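Local coordinates for oligopeptide-binding protein oppA (Lactococcus lactis, PDB 3DRF) that captures oligopeptides in a large cavity and delivers them to the OppABCDF ABC transporter for uptake, closing round the peptide like a Venus flytrap, at residues 33-41 / 271-282; 58-66 / 231-239. All coordinates share one frame; numbering follows the deposited sequence.

Interaction 1: residues 33-41 / 271-282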
ATOM      1  N   GLY A  33      13.100 -23.695  17.946  1.00 11.85           N
ATOM      2  CA  GLY A  33      12.037 -24.326  17.201  1.00 11.08           C
ATOM      3  C   GLY A  33      11.953 -23.995  15.718  1.00 10.22           C
ATOM      4  O   GLY A  33      12.737 -23.232  15.200  1.00 10.83           O
ATOM      5  N   ASN A  34      10.963 -24.586  15.085  1.00  9.73           N
ATOM      6  CA  ASN A  34      10.725 -24.427  13.651  1.00  9.77           C
ATOM      7  C   ASN A  34       9.296 -23.953  13.449  1.00 10.08           C
ATOM      8  O   ASN A  34       8.386 -24.698  13.544  1.00 11.12           O
ATOM      9  CB  ASN A  34      11.004 -25.758  12.924  1.00 10.30           C
ATOM     10  CG  ASN A  34      12.485 -26.182  13.102  1.00  9.71           C
ATOM     11  OD1 ASN A  34      13.382 -25.580  12.594  1.00 11.22           O
ATOM     12  ND2 ASN A  34      12.708 -27.198  13.874  1.00 10.09           N
ATOM     13  N   LEU A  35       9.171 -22.671  13.166  1.00  9.58           N
ATOM     14  CA  LEU A  35       7.865 -22.014  13.098  1.00 10.34           C
ATOM     15  C   LEU A  35       7.287 -22.125  11.700  1.00 10.08           C
ATOM     16  O   LEU A  35       7.997 -22.074  10.752  1.00 10.57           O
ATOM     17  CB  LEU A  35       8.047 -20.526  13.486  1.00 10.38           C
ATOM     18  CG  LEU A  35       6.774 -19.658  13.624  1.00 11.12           C
ATOM     19  CD1 LEU A  35       6.104 -19.983  14.955  1.00 12.77           C
ATOM     20  CD2 LEU A  35       7.182 -18.201  13.626  1.00 11.19           C
ATOM     21  N   LYS A  36       5.990 -22.270  11.630  1.00 10.55           N
ATOM     22  CA  LYS A  36       5.290 -22.358  10.360  1.00 10.92           C
ATOM     23  C   LYS A  36       4.289 -21.205  10.260  1.00 10.31           C
ATOM     24  O   LYS A  36       3.377 -21.133  11.041  1.00 10.15           O
ATOM     25  CB  LYS A  36       4.524 -23.690  10.252  1.00 11.45           C
ATOM     26  CG  LYS A  36       5.514 -24.918  10.149  1.00 14.38           C
ATOM     27  CD  LYS A  36       4.730 -26.113   9.834  1.00 18.18           C
ATOM     28  CE  LYS A  36       3.939 -26.337  11.056  1.00 21.32           C
ATOM     29  NZ  LYS A  36       3.121 -27.643  10.973  1.00 21.70           N
ATOM     30  N   VAL A  37       4.472 -20.332   9.284  1.00  9.97           N
ATOM     31  CA  VAL A  37       3.633 -19.159   9.079  1.00  9.39           C
ATOM     32  C   VAL A  37       3.065 -19.177   7.669  1.00  8.84           C
ATOM     33  O   VAL A  37       3.682 -19.622   6.764  1.00  9.31           O
ATOM     34  CB  VAL A  37       4.482 -17.843   9.269  1.00  9.06           C
ATOM     35  CG1 VAL A  37       3.575 -16.604   9.330  1.00  9.68           C
ATOM     36  CG2 VAL A  37       5.310 -17.896  10.548  1.00  9.89           C
ATOM     37  N   ALA A  38       1.859 -18.658   7.519  1.00  8.93           N
ATOM     38  CA  ALA A  38       1.265 -18.393   6.216  1.00  8.92           C
ATOM     39  C   ALA A  38       0.690 -16.974   6.104  1.00  8.85           C
ATOM     40  O   ALA A  38       0.343 -16.350   7.059  1.00  8.82           O
ATOM     41  CB  ALA A  38       0.172 -19.470   5.855  1.00  9.73           C
ATOM     42  N   TYR A  39       0.579 -16.555   4.852  1.00  8.90           N
ATOM     43  CA  TYR A  39      -0.203 -15.377   4.458  1.00  9.00           C
ATOM     44  C   TYR A  39      -1.349 -15.829   3.560  1.00  8.58           C
ATOM     45  O   TYR A  39      -1.144 -16.567   2.645  1.00  8.64           O
ATOM     46  CB  TYR A  39       0.716 -14.333   3.749  1.00  9.59           C
ATOM     47  CG  TYR A  39       0.064 -12.977   3.631  1.00  9.97           C
ATOM     48  CD1 TYR A  39       0.322 -11.969   4.553  1.00 11.27           C
ATOM     49  CD2 TYR A  39      -0.861 -12.715   2.626  1.00 10.76           C
ATOM     50  CE1 TYR A  39      -0.318 -10.736   4.436  1.00 11.78           C
ATOM     51  CE2 TYR A  39      -1.453 -11.533   2.517  1.00 12.14           C
ATOM     52  CZ  TYR A  39      -1.194 -10.567   3.435  1.00 11.60           C
ATOM     53  OH  TYR A  39      -1.824  -9.349   3.294  1.00 14.41           O
ATOM     54  N   GLN A  40      -2.537 -15.356   3.875  1.00  8.63           N
ATOM     55  CA  GLN A  40      -3.709 -15.704   3.094  1.00  8.75           C
ATOM     56  C   GLN A  40      -3.727 -14.939   1.763  1.00  8.90           C
ATOM     57  O   GLN A  40      -3.776 -13.751   1.710  1.00  9.09           O
ATOM     58  CB  GLN A  40      -4.987 -15.422   3.893  1.00  8.52           C
ATOM     59  CG  GLN A  40      -6.244 -15.978   3.162  1.00  8.47           C
ATOM     60  CD  GLN A  40      -7.488 -15.702   3.966  1.00  8.38           C
ATOM     61  OE1 GLN A  40      -8.063 -14.650   3.884  1.00  9.76           O
ATOM     62  NE2 GLN A  40      -7.880 -16.678   4.764  1.00  8.86           N
ATOM     63  N   SER A  41      -3.667 -15.732   0.711  1.00  8.98           N
ATOM     64  CA  SER A  41      -3.648 -15.202  -0.624  1.00  9.48           C
ATOM     65  C   SER A  41      -4.167 -16.236  -1.609  1.00 10.05           C
ATOM     66  O   SER A  41      -3.715 -17.318  -1.612  1.00 10.55           O
ATOM     67  CB  SER A  41      -2.196 -14.824  -1.011  1.00 10.09           C
ATOM     68  OG  SER A  41      -2.136 -14.337  -2.344  1.00 10.65           O
ATOM     69  N   LYS A 271      -1.548 -27.013  10.527  1.00 13.81           N
ATOM     70  CA  LYS A 271      -0.627 -26.854   9.421  1.00 13.88           C
ATOM     71  C   LYS A 271       0.250 -25.581   9.566  1.00 14.25           C
ATOM     72  O   LYS A 271       1.388 -25.587   9.163  1.00 14.77           O
ATOM     73  CB  LYS A 271      -1.388 -26.822   8.105  1.00 14.63           C
ATOM     74  CG  LYS A 271      -0.554 -26.781   6.790  1.00 16.07           C
ATOM     75  CD  LYS A 271      -1.435 -27.003   5.582  1.00 18.58           C
ATOM     76  CE  LYS A 271      -0.754 -26.673   4.276  1.00 20.02           C
ATOM     77  NZ  LYS A 271       0.199 -27.644   3.995  1.00 21.78           N
ATOM     78  N   TYR A 272      -0.320 -24.533  10.156  1.00 13.31           N
ATOM     79  CA  TYR A 272       0.389 -23.269  10.424  1.00 12.97           C
ATOM     80  C   TYR A 272       0.261 -22.873  11.876  1.00 13.07           C
ATOM     81  O   TYR A 272      -0.791 -23.027  12.441  1.00 14.74           O
ATOM     82  CB  TYR A 272      -0.130 -22.153   9.502  1.00 12.75           C
ATOM     83  CG  TYR A 272       0.042 -22.521   8.037  1.00 11.71           C
ATOM     84  CD1 TYR A 272       1.321 -22.659   7.480  1.00 11.85           C
ATOM     85  CD2 TYR A 272      -1.036 -22.729   7.199  1.00 12.21           C
ATOM     86  CE1 TYR A 272       1.481 -22.983   6.191  1.00 11.83           C
ATOM     87  CE2 TYR A 272      -0.847 -23.076   5.889  1.00 12.10           C
ATOM     88  CZ  TYR A 272       0.407 -23.193   5.388  1.00 12.33           C
ATOM     89  OH  TYR A 272       0.623 -23.542   4.085  1.00 15.13           O
ATOM     90  N   ASP A 273       1.309 -22.332  12.443  1.00 12.35           N
ATOM     91  CA  ASP A 273       1.286 -21.725  13.761  1.00 12.37           C
ATOM     92  C   ASP A 273       0.621 -20.364  13.755  1.00 11.70           C
ATOM     93  O   ASP A 273       0.000 -19.977  14.709  1.00 11.83           O
ATOM     94  CB  ASP A 273       2.700 -21.578  14.336  1.00 12.42           C
ATOM     95  CG  ASP A 273       3.399 -22.899  14.517  1.00 13.24           C
ATOM     96  OD1 ASP A 273       2.843 -23.708  15.273  1.00 16.31           O
ATOM     97  OD2 ASP A 273       4.458 -23.124  13.970  1.00 12.77           O
ATOM     98  N   ILE A 274       0.796 -19.629  12.667  1.00 10.70           N
ATOM     99  CA  ILE A 274       0.294 -18.239  12.527  1.00 10.45           C
ATOM    100  C   ILE A 274      -0.199 -18.112  11.100  1.00  9.94           C
ATOM    101  O   ILE A 274       0.465 -18.568  10.223  1.00 10.11           O
ATOM    102  CB  ILE A 274       1.453 -17.257  12.753  1.00 10.64           C
ATOM    103  CG1 ILE A 274       2.062 -17.393  14.177  1.00 11.35           C
ATOM    104  CG2 ILE A 274       1.010 -15.819  12.457  1.00 11.20           C
ATOM    105  CD1 ILE A 274       3.267 -16.557  14.408  1.00 11.97           C
ATOM    106  N   ILE A 275      -1.349 -17.460  10.884  1.00  9.85           N
ATOM    107  CA  ILE A 275      -1.762 -16.986   9.556  1.00  9.51           C
ATOM    108  C   ILE A 275      -2.100 -15.498   9.586  1.00  9.25           C
ATOM    109  O   ILE A 275      -2.881 -15.064  10.362  1.00  9.91           O
ATOM    110  CB  ILE A 275      -2.989 -17.778   8.979  1.00  9.63           C
ATOM    111  CG1 ILE A 275      -2.747 -19.322   9.018  1.00 11.17           C
ATOM    112  CG2 ILE A 275      -3.278 -17.268   7.570  1.00 10.47           C
ATOM    113  CD1 ILE A 275      -3.893 -20.130   8.500  1.00 11.97           C
ATOM    114  N   ASN A 276      -1.410 -14.757   8.735  1.00  8.95           N
ATOM    115  CA  ASN A 276      -1.620 -13.305   8.569  1.00  9.23           C
ATOM    116  C   ASN A 276      -2.484 -13.019   7.355  1.00  9.19           C
ATOM    117  O   ASN A 276      -2.515 -13.779   6.431  1.00  9.48           O
ATOM    118  CB  ASN A 276      -0.245 -12.602   8.465  1.00  9.77           C
ATOM    119  CG  ASN A 276       0.489 -12.626   9.799  1.00 10.68           C
ATOM    120  OD1 ASN A 276      -0.058 -12.213  10.794  1.00 11.09           O
ATOM    121  ND2 ASN A 276       1.702 -13.145   9.801  1.00 12.34           N
ATOM    122  N   GLY A 277      -3.166 -11.898   7.401  1.00  9.33           N
ATOM    123  CA  GLY A 277      -3.999 -11.444   6.287  1.00  9.68           C
ATOM    124  C   GLY A 277      -5.360 -12.080   6.116  1.00  9.94           C
ATOM    125  O   GLY A 277      -5.951 -11.951   5.102  1.00 10.07           O
ATOM    126  N   MET A 278      -5.843 -12.764   7.150  1.00  9.58           N
ATOM    127  CA  MET A 278      -7.137 -13.436   7.012  1.00  9.59           C
ATOM    128  C   MET A 278      -8.308 -12.477   6.898  1.00  9.65           C
ATOM    129  O   MET A 278      -8.339 -11.499   7.578  1.00  9.68           O
ATOM    130  CB  MET A 278      -7.373 -14.417   8.173  1.00  9.67           C
ATOM    131  CG  MET A 278      -6.422 -15.605   8.116  1.00 10.09           C
ATOM    132  SD  MET A 278      -6.790 -16.831   9.422  1.00 10.68           S
ATOM    133  CE  MET A 278      -8.366 -17.522   8.840  1.00 10.69           C
ATOM    134  N   VAL A 279      -9.241 -12.817   6.019  1.00  9.51           N
ATOM    135  CA  VAL A 279     -10.411 -11.993   5.719  1.00 10.28           C
ATOM    136  C   VAL A 279     -11.357 -11.895   6.951  1.00 10.18           C
ATOM    137  O   VAL A 279     -11.481 -12.799   7.750  1.00 10.49           O
ATOM    138  CB  VAL A 279     -11.196 -12.531   4.495  1.00 10.34           C
ATOM    139  CG1 VAL A 279     -10.412 -12.226   3.191  1.00 11.80           C
ATOM    140  CG2 VAL A 279     -11.598 -14.009   4.623  1.00 11.42           C
ATOM    141  N   SER A 280     -12.044 -10.778   7.030  0.50 10.29           N
ATOM    142  CA  SER A 280     -12.967 -10.503   8.125  0.50 10.41           C
ATOM    143  C   SER A 280     -14.089 -11.541   8.245  0.50 10.32           C
ATOM    144  O   SER A 280     -14.546 -11.818   9.346  0.50 10.19           O
ATOM    145  CB  SER A 280     -13.582  -9.118   7.940  0.50 10.48           C
ATOM    146  OG  SER A 280     -12.594  -8.097   8.051  0.50 10.73           O
ATOM    147  N   SER A 281     -14.491 -12.134   7.129  1.00 10.22           N
ATOM    148  CA  SER A 281     -15.629 -13.078   7.139  1.00 10.27           C
ATOM    149  C   SER A 281     -15.323 -14.386   7.898  1.00 10.22           C
ATOM    150  O   SER A 281     -16.216 -15.076   8.260  1.00 10.54           O
ATOM    151  CB  SER A 281     -16.097 -13.408   5.736  1.00 10.86           C
ATOM    152  OG  SER A 281     -15.069 -14.052   4.999  1.00 11.50           O
ATOM    153  N   GLN A 282     -14.053 -14.706   8.092  1.00  9.56           N
ATOM    154  CA  GLN A 282     -13.648 -15.899   8.826  1.00  9.60           C
ATOM    155  C   GLN A 282     -13.401 -15.710  10.313  1.00  9.62           C
ATOM    156  O   GLN A 282     -13.061 -16.602  10.992  1.00  9.30           O
ATOM    157  CB  GLN A 282     -12.369 -16.472   8.136  1.00 10.36           C
ATOM    158  CG  GLN A 282     -12.642 -17.023   6.718  1.00 10.05           C
ATOM    159  CD  GLN A 282     -11.406 -17.362   5.959  1.00 11.90           C
ATOM    160  OE1 GLN A 282     -10.324 -17.027   6.334  1.00 12.21           O
ATOM    161  NE2 GLN A 282     -11.599 -18.021   4.868  1.00 12.59           N
TER
HETATM  162  O   HOH W   1      -5.087 -11.480   2.582  1.00 17.29           O

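Interaction 2: residues 58-66 / 231-239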
ATOM      1  N   THR A  58       1.248  -8.512   0.211  1.00  7.19           N
ATOM      2  CA  THR A  58       1.459  -9.963   0.443  1.00  7.94           C
ATOM      3  C   THR A  58       2.964 -10.260   0.604  1.00  7.73           C
ATOM      4  O   THR A  58       3.400 -10.734   1.606  1.00  8.10           O
ATOM      5  CB  THR A  58       0.873 -10.747  -0.715  1.00  7.96           C
ATOM      6  OG1 THR A  58      -0.537 -10.553  -0.714  1.00 10.43           O
ATOM      7  CG2 THR A  58       1.120 -12.255  -0.550  1.00  9.37           C
ATOM      8  N   PHE A  59       3.751  -9.913  -0.393  1.00  7.63           N
ATOM      9  CA  PHE A  59       5.184 -10.205  -0.290  1.00  8.16           C
ATOM     10  C   PHE A  59       5.898  -9.278   0.728  1.00  8.15           C
ATOM     11  O   PHE A  59       6.785  -9.701   1.439  1.00  8.45           O
ATOM     12  CB  PHE A  59       5.923 -10.179  -1.648  1.00  8.27           C
ATOM     13  CG  PHE A  59       7.266 -10.776  -1.493  1.00  8.44           C
ATOM     14  CD1 PHE A  59       7.393 -12.108  -1.267  1.00 10.05           C
ATOM     15  CD2 PHE A  59       8.369  -9.940  -1.318  1.00  9.66           C
ATOM     16  CE1 PHE A  59       8.686 -12.643  -1.000  1.00 11.40           C
ATOM     17  CE2 PHE A  59       9.590 -10.487  -1.055  1.00 11.16           C
ATOM     18  CZ  PHE A  59       9.746 -11.753  -0.909  1.00 11.15           C
ATOM     19  N   ALA A  60       5.478  -8.022   0.813  1.00  8.22           N
ATOM     20  CA  ALA A  60       6.047  -7.148   1.829  1.00  8.57           C
ATOM     21  C   ALA A  60       5.922  -7.785   3.225  1.00  8.33           C
ATOM     22  O   ALA A  60       6.810  -7.799   3.947  1.00  8.77           O
ATOM     23  CB  ALA A  60       5.356  -5.769   1.807  1.00  9.24           C
ATOM     24  N   THR A  61       4.768  -8.380   3.491  1.00  7.97           N
ATOM     25  CA  THR A  61       4.540  -9.051   4.772  1.00  8.18           C
ATOM     26  C   THR A  61       5.398 -10.334   4.903  1.00  7.97           C
ATOM     27  O   THR A  61       6.049 -10.516   5.875  1.00  8.37           O
ATOM     28  CB  THR A  61       3.077  -9.377   4.971  1.00  8.18           C
ATOM     29  OG1 THR A  61       2.333  -8.156   4.993  1.00 10.01           O
ATOM     30  CG2 THR A  61       2.879 -10.065   6.313  1.00  9.45           C
ATOM     31  N   MET A  62       5.406 -11.162   3.883  1.00  7.24           N
ATOM     32  CA  MET A  62       6.233 -12.408   3.876  1.00  7.34           C
ATOM     33  C   MET A  62       7.740 -12.185   3.992  1.00  7.08           C
ATOM     34  O   MET A  62       8.414 -13.046   4.451  1.00  7.77           O
ATOM     35  CB  MET A  62       5.908 -13.246   2.630  1.00  7.13           C
ATOM     36  CG  MET A  62       4.435 -13.708   2.579  1.00  7.99           C
ATOM     37  SD  MET A  62       4.076 -14.759   1.130  1.00  9.10           S
ATOM     38  CE  MET A  62       4.796 -16.336   1.648  1.00 10.00           C
ATOM     39  N   SER A  63       8.203 -10.994   3.600  1.00  7.41           N
ATOM     40  CA  SER A  63       9.604 -10.595   3.725  1.00  7.44           C
ATOM     41  C   SER A  63      10.029 -10.210   5.153  1.00  7.29           C
ATOM     42  O   SER A  63      11.160  -9.966   5.378  1.00  8.19           O
ATOM     43  CB  SER A  63       9.938  -9.423   2.768  1.00  7.56           C
ATOM     44  OG  SER A  63       9.421  -8.182   3.254  1.00  7.94           O
ATOM     45  N   GLY A  64       9.077 -10.168   6.085  1.00  7.76           N
ATOM     46  CA  GLY A  64       9.340  -9.661   7.422  1.00  7.58           C
ATOM     47  C   GLY A  64      10.568 -10.262   8.137  1.00  7.49           C
ATOM     48  O   GLY A  64      11.421  -9.566   8.582  1.00  7.55           O
ATOM     49  N   PRO A  65      10.611 -11.600   8.215  1.00  7.55           N
ATOM     50  CA  PRO A  65      11.754 -12.234   8.898  1.00  7.56           C
ATOM     51  C   PRO A  65      13.125 -11.906   8.257  1.00  7.23           C
ATOM     52  O   PRO A  65      14.128 -11.902   8.905  1.00  7.91           O
ATOM     53  CB  PRO A  65      11.434 -13.747   8.813  1.00  8.02           C
ATOM     54  CG  PRO A  65       9.953 -13.828   8.737  1.00  7.86           C
ATOM     55  CD  PRO A  65       9.575 -12.597   7.851  1.00  7.77           C
ATOM     56  N   GLY A  66      13.116 -11.572   6.974  1.00  6.81           N
ATOM     57  CA  GLY A  66      14.345 -11.185   6.280  1.00  7.33           C
ATOM     58  C   GLY A  66      14.694  -9.698   6.358  1.00  7.29           C
ATOM     59  O   GLY A  66      15.679  -9.301   5.775  1.00  7.43           O
ATOM     60  N   ALA A 231       9.199 -20.196  -6.030  1.00 11.98           N
ATOM     61  CA  ALA A 231       8.460 -19.164  -6.738  1.00 11.81           C
ATOM     62  C   ALA A 231       6.966 -19.379  -6.625  1.00 11.70           C
ATOM     63  O   ALA A 231       6.472 -20.450  -6.838  1.00 12.14           O
ATOM     64  CB  ALA A 231       8.900 -19.099  -8.204  1.00 13.11           C
ATOM     65  N   GLY A 232       6.257 -18.331  -6.250  1.00 10.86           N
ATOM     66  CA  GLY A 232       4.812 -18.383  -6.197  1.00 11.06           C
ATOM     67  C   GLY A 232       4.259 -18.975  -4.899  1.00 10.24           C
ATOM     68  O   GLY A 232       3.113 -18.844  -4.644  1.00 10.38           O
ATOM     69  N   GLU A 233       5.116 -19.613  -4.109  1.00 10.29           N
ATOM     70  CA  GLU A 233       4.627 -20.409  -2.971  1.00 10.66           C
ATOM     71  C   GLU A 233       5.179 -20.107  -1.575  1.00 10.34           C
ATOM     72  O   GLU A 233       4.423 -19.927  -0.661  1.00 11.32           O
ATOM     73  CB  GLU A 233       4.900 -21.905  -3.274  1.00 11.32           C
ATOM     74  CG  GLU A 233       4.216 -22.458  -4.512  1.00 13.04           C
ATOM     75  CD  GLU A 233       4.473 -23.967  -4.700  1.00 16.11           C
ATOM     76  OE1 GLU A 233       4.945 -24.597  -3.809  1.00 17.64           O
ATOM     77  OE2 GLU A 233       4.183 -24.390  -5.786  1.00 20.57           O
ATOM     78  N   SER A 234       6.485 -20.123  -1.419  1.00 10.28           N
ATOM     79  CA  SER A 234       7.061 -20.184  -0.078  1.00 10.03           C
ATOM     80  C   SER A 234       8.494 -19.687   0.053  1.00  9.58           C
ATOM     81  O   SER A 234       9.213 -19.559  -0.912  1.00 10.00           O
ATOM     82  CB  SER A 234       7.012 -21.662   0.414  1.00 11.22           C
ATOM     83  OG  SER A 234       7.888 -22.442  -0.341  1.00 12.85           O
ATOM     84  N   ILE A 235       8.868 -19.438   1.292  1.00  9.23           N
ATOM     85  CA  ILE A 235      10.231 -19.094   1.686  1.00  9.17           C
ATOM     86  C   ILE A 235      10.617 -19.952   2.915  1.00  9.48           C
ATOM     87  O   ILE A 235       9.863 -20.062   3.835  1.00  9.92           O
ATOM     88  CB  ILE A 235      10.319 -17.632   2.186  1.00  9.26           C
ATOM     89  CG1 ILE A 235       9.689 -16.629   1.187  1.00  8.71           C
ATOM     90  CG2 ILE A 235      11.780 -17.258   2.526  1.00  9.36           C
ATOM     91  CD1 ILE A 235       9.353 -15.265   1.804  1.00  9.81           C
ATOM     92  N   LYS A 236      11.802 -20.524   2.890  1.00  9.52           N
ATOM     93  CA  LYS A 236      12.419 -21.150   4.086  1.00 10.51           C
ATOM     94  C   LYS A 236      13.469 -20.196   4.606  1.00  9.61           C
ATOM     95  O   LYS A 236      14.462 -19.927   3.984  1.00 10.30           O
ATOM     96  CB  LYS A 236      13.083 -22.542   3.831  1.00 11.99           C
ATOM     97  CG  LYS A 236      13.428 -23.266   5.212  1.00 15.31           C
ATOM     98  CD  LYS A 236      14.360 -24.447   5.131  1.00 20.74           C
ATOM     99  CE  LYS A 236      14.971 -24.771   6.518  1.00 22.99           C
ATOM    100  NZ  LYS A 236      16.390 -25.243   6.551  1.00 24.61           N
ATOM    101  N   TYR A 237      13.225 -19.719   5.797  1.00  8.91           N
ATOM    102  CA  TYR A 237      14.139 -18.834   6.473  1.00  8.34           C
ATOM    103  C   TYR A 237      15.019 -19.558   7.529  1.00  8.69           C
ATOM    104  O   TYR A 237      14.528 -20.403   8.305  1.00  8.55           O
ATOM    105  CB  TYR A 237      13.324 -17.809   7.215  1.00  8.28           C
ATOM    106  CG  TYR A 237      12.704 -16.671   6.417  1.00  6.91           C
ATOM    107  CD1 TYR A 237      13.506 -15.653   5.912  1.00  6.48           C
ATOM    108  CD2 TYR A 237      11.332 -16.543   6.280  1.00  6.71           C
ATOM    109  CE1 TYR A 237      12.921 -14.532   5.249  1.00  6.15           C
ATOM    110  CE2 TYR A 237      10.772 -15.453   5.621  1.00  6.99           C
ATOM    111  CZ  TYR A 237      11.577 -14.469   5.119  1.00  6.63           C
ATOM    112  OH  TYR A 237      11.083 -13.352   4.526  1.00  7.87           O
ATOM    113  N   VAL A 238      16.304 -19.205   7.559  1.00  9.12           N
ATOM    114  CA  VAL A 238      17.235 -19.671   8.601  1.00  9.95           C
ATOM    115  C   VAL A 238      17.920 -18.449   9.174  1.00  9.65           C
ATOM    116  O   VAL A 238      17.871 -17.391   8.546  1.00  8.91           O
ATOM    117  CB  VAL A 238      18.319 -20.676   8.013  1.00 10.33           C
ATOM    118  CG1 VAL A 238      17.572 -21.863   7.384  1.00 12.00           C
ATOM    119  CG2 VAL A 238      19.208 -19.970   6.983  1.00 11.07           C
ATOM    120  N   PRO A 239      18.568 -18.532  10.327  1.00  9.70           N
ATOM    121  CA  PRO A 239      19.163 -17.312  10.879  1.00 10.01           C
ATOM    122  C   PRO A 239      20.260 -16.756   9.959  1.00  9.85           C
ATOM    123  O   PRO A 239      20.971 -17.489   9.317  1.00 10.24           O
ATOM    124  CB  PRO A 239      19.787 -17.817  12.181  1.00 10.33           C
ATOM    125  CG  PRO A 239      18.850 -18.958  12.613  1.00 10.71           C
ATOM    126  CD  PRO A 239      18.612 -19.665  11.295  1.00 10.20           C
TER

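Interaction 1: residues 33-41 / 271-282
The methyl group of A38 sits over the ring of Y272, CB 3.5 Å from the ring centroid and almost on its normal, a CH-pi contact from strand 34-40 to the loop that leads into the parallel strand 274-276. CG of K271 lies toward the rim of the opposite face, and E256 binds the Y272 hydroxyl. D273 is held through three atoms: its N donates to K36 O, OD2 takes K36 N at 2.9 Å through its anti lone pair and OD1 forms a salt bridge with R551. Beyond it the parallel ladder runs through A38 N to I274 O, N276 N to A38 O and Q40 N to N276 O. On the other sheet face the Y39 ring stands over N276 O and G277 CA, both toward its rim. Q40, with CG anti to the backbone N (chi1 -172°) and an extended chain, reaches past the strand end: OE1 accepts V279 N at 3.1 Å, and NE2 donates to Q282 OE1 at 2.9 Å, the amide planes 84° apart. Strand 274-276 borders a mixed five-stranded sheet, with strand 252-258 across 34-40, helix 263-268 against Y272, I275 and M278, and strand 536-549 touching I274 and M278.

Interaction 2: residues 58-66 / 231-239
The Y237 ring is sandwiched between P65 and I235: P65 CB lies over the centre of one face, 3.6 Å from the centroid in a CH-pi contact, and CG2 of I235, two residues earlier on the same strand, covers the centre of the opposite face. M62 O meets the ring at its edge, in plane. This is helix-on-sheet packing in a periplasmic-binding-protein-type fold: helix 57-62 and residues 63-66 rest on strand 234-239 of the mixed sheet, the short axes of helix and strand 10.8 Å apart and only 14° from parallel. I235 CD1 reaches both F59 CE1, 3.9 Å away, and M62 O, 3.6 Å away; its CG1 is anti to the carbonyl carbon (chi1 -51°), which carries the methyl toward the helix. The F59 side chain crosses that of I235 at about a right angle, and its ring also meets W49 edge-to-face. CB of M62 adds a looser apolar touch on I235 CD1, while the M62 side chain also touches Y255 and V257 of strand 252-258. Backbone bonds tie the two segments to their surroundings, P65 to F224 and I235 to Y255. S63 OG donates to A60 O, a bond within the segment, and G66 N approaches Y237 CE1 obliquely. The Y237 hydroxyl donates to M62 O at 2.7 Å, in the carbonyl plane and on a lone pair.

Interactions 1 and 2 meet on one sheet, their centres about 13 Å apart: strand 252-258 lies between strands 34-40 and 234-239, so the two contacts use different strands of the same layer. Y39 joins them directly. Its CE2 packs 3.5 Å from T58 OG1, its CD1 3.6 Å from T61 CG2 and its CB 3.9 Å from M62 CG, so one residue of the strand in interaction 1 packs on the helix of interaction 2. In the chain, helix 57-62 follows strand 34-40. The bound peptide reaches this helix at A60, which packs against one of its polar side chains.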